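Local coordinates for putative pyrroline carboxylate reductase (Streptococcus pyogenes, PDB 2AHR), which probably catalyses the NADPH- or NADH-dependent reduction of 1-pyrroline-5-carboxylate to L-proline, the last step of proline biosynthesis, at residues P49-M52 against D56-D59. Numbering follows the deposited sequence.
Sequences PYAM and DLID
Asp56 takes a hydrogen bond from the backbone of Met52. The donor is Met52 N and the acceptor is OD1 of Asp56, 2.8 Å away. The bond is fairly straight, with an N-H...O angle of 160°. The N-H meets OD1 on its anti side, 25° out of the carboxylate plane. Asp56 has CG anti to its own N (chi1 -179°), which carries the carboxylate back to the incoming loop. Its side chain lies beside that of Met52, and both point the same way. Asp56 OD1 is 3.5 Å from Met52 CB. Residue 52 is a selenomethionine; its chain folds at chi2 and chi3, and its end leads away from Asp56, and the side chain also touches Leu36 of helix 36-46.

Next to this polar pair is a small apolar one. The methyl of Ala51 points toward the helix, with Ala51 CB 3.8 Å from Leu57 CB. Ala51 CB is also 3.6 Å from Asp56 OD1, so the methyl lies against both helix residues. Both Ala51 and Leu57 are buried.

Second-shell contacts hold the two sides. Ala51 has a backbone hydrogen bond with Ile31 of strand 28-32, and Leu57 packs on Ile30 of that strand. Asp56 N bonds to Ser53 OG at the start of helix 54-58.

The contact joins the loop after helix 36-46 to the short helix 54-58 of the Rossmann-type nucleotide-binding domain. Leu57 lies near His54, an NADP(+)-binding residue. Asp56 is in the first turn of the helix, where a negative carboxylate is probably favoured by the helix dipole. Asp56 OD1 satisfies the amide of Met52 and ties the loop to the helix it leads into.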
ATOM      1  N   PRO E  49      32.079 -23.890 -39.767  1.00 63.18           N
ATOM      2  CA  PRO E  49      33.378 -24.308 -39.234  1.00 63.25           C
ATOM      3  C   PRO E  49      33.508 -23.952 -37.756  1.00 63.53           C
ATOM      4  O   PRO E  49      32.973 -22.925 -37.319  1.00 63.47           O
ATOM      5  CB  PRO E  49      34.377 -23.484 -40.052  1.00 63.28           C
ATOM      6  CG  PRO E  49      33.632 -23.067 -41.279  1.00 63.10           C
ATOM      7  CD  PRO E  49      32.226 -22.884 -40.837  1.00 63.00           C
ATOM      8  N   TYR E  50      34.194 -24.800 -36.994  1.00 63.60           N
ATOM      9  CA  TYR E  50      34.525 -24.490 -35.602  1.00 63.81           C
ATOM     10  C   TYR E  50      36.041 -24.440 -35.432  1.00 63.78           C
ATOM     11  O   TYR E  50      36.781 -25.037 -36.225  1.00 63.71           O
ATOM     12  CB  TYR E  50      33.910 -25.511 -34.630  1.00 63.98           C
ATOM     13  CG  TYR E  50      34.488 -26.908 -34.748  1.00 65.02           C
ATOM     14  CD1 TYR E  50      33.931 -27.839 -35.623  1.00 65.21           C
ATOM     15  CD2 TYR E  50      35.598 -27.297 -33.989  1.00 65.35           C
ATOM     16  CE1 TYR E  50      34.466 -29.125 -35.739  1.00 65.92           C
ATOM     17  CE2 TYR E  50      36.134 -28.576 -34.098  1.00 65.01           C
ATOM     18  CZ  TYR E  50      35.564 -29.485 -34.974  1.00 65.20           C
ATOM     19  OH  TYR E  50      36.086 -30.755 -35.092  1.00 64.91           O
ATOM     20  N   ALA E  51      36.493 -23.735 -34.396  1.00 63.45           N
ATOM     21  CA  ALA E  51      37.916 -23.644 -34.079  1.00 63.38           C
ATOM     22  C   ALA E  51      38.329 -24.575 -32.936  1.00 63.35           C
ATOM     23  O   ALA E  51      37.523 -24.913 -32.060  1.00 63.48           O
ATOM     24  CB  ALA E  51      38.305 -22.201 -33.762  1.00 63.42           C
HETATM   25  N   MSE E  52      39.603 -24.967 -32.953  1.00 63.10           N
HETATM   26  CA  MSE E  52      40.170 -25.863 -31.951  1.00 62.54           C
HETATM   27  C   MSE E  52      40.347 -25.182 -30.588  1.00 62.30           C
HETATM   28  O   MSE E  52      40.430 -25.854 -29.555  1.00 62.50           O
HETATM   29  CB  MSE E  52      41.501 -26.441 -32.453  1.00 62.44           C
HETATM   30  CG  MSE E  52      41.398 -27.319 -33.715  1.00 61.55           C
HETATM   31 SE   MSE E  52      40.188 -28.664 -33.625  1.00 60.54          SE
HETATM   32  CE  MSE E  52      40.694 -29.535 -32.140  1.00 59.79           C
ATOM     33  N   ASP E  56      43.139 -20.326 -31.638  1.00 60.17           N
ATOM     34  CA  ASP E  56      43.061 -20.935 -32.972  1.00 60.55           C
ATOM     35  C   ASP E  56      42.114 -20.121 -33.868  1.00 60.29           C
ATOM     36  O   ASP E  56      42.428 -19.846 -35.033  1.00 60.41           O
ATOM     37  CB  ASP E  56      42.619 -22.405 -32.867  1.00 60.80           C
ATOM     38  CG  ASP E  56      42.536 -23.108 -34.229  1.00 62.60           C
ATOM     39  OD1 ASP E  56      41.462 -23.679 -34.546  1.00 63.35           O
ATOM     40  OD2 ASP E  56      43.545 -23.105 -34.978  1.00 64.23           O
ATOM     41  N   LEU E  57      40.966 -19.729 -33.306  1.00 59.72           N
ATOM     42  CA  LEU E  57      40.042 -18.778 -33.940  1.00 59.26           C
ATOM     43  C   LEU E  57      40.750 -17.447 -34.280  1.00 58.74           C
ATOM     44  O   LEU E  57      40.762 -17.017 -35.443  1.00 58.22           O
ATOM     45  CB  LEU E  57      38.836 -18.552 -33.010  1.00 59.49           C
ATOM     46  CG  LEU E  57      37.643 -17.603 -33.219  1.00 60.26           C
ATOM     47  CD1 LEU E  57      38.053 -16.137 -33.460  1.00 60.33           C
ATOM     48  CD2 LEU E  57      36.708 -18.104 -34.300  1.00 60.63           C
ATOM     49  N   ILE E  58      41.359 -16.824 -33.269  1.00 58.21           N
ATOM     50  CA  ILE E  58      41.991 -15.499 -33.411  1.00 58.33           C
ATOM     51  C   ILE E  58      43.058 -15.423 -34.522  1.00 58.49           C
ATOM     52  O   ILE E  58      43.161 -14.408 -35.220  1.00 58.27           O
ATOM     53  CB  ILE E  58      42.577 -14.979 -32.058  1.00 58.14           C
ATOM     54  CG1 ILE E  58      41.471 -14.815 -31.005  1.00 58.26           C
ATOM     55  CG2 ILE E  58      43.280 -13.644 -32.252  1.00 58.05           C
ATOM     56  CD1 ILE E  58      41.974 -14.795 -29.556  1.00 57.55           C
ATOM     57  N   ASP E  59      43.825 -16.502 -34.691  1.00 58.73           N
ATOM     58  CA  ASP E  59      44.973 -16.516 -35.609  1.00 58.95           C
ATOM     59  C   ASP E  59      44.641 -16.516 -37.120  1.00 58.71           C
ATOM     60  O   ASP E  59      45.515 -16.237 -37.949  1.00 58.70           O
ATOM     61  CB  ASP E  59      45.919 -17.679 -35.255  1.00 59.28           C
ATOM     62  CG  ASP E  59      46.506 -17.563 -33.838  1.00 60.25           C
ATOM     63  OD1 ASP E  59      46.644 -16.433 -33.302  1.00 60.04           O
ATOM     64  OD2 ASP E  59      46.834 -18.618 -33.255  1.00 61.22           O
TER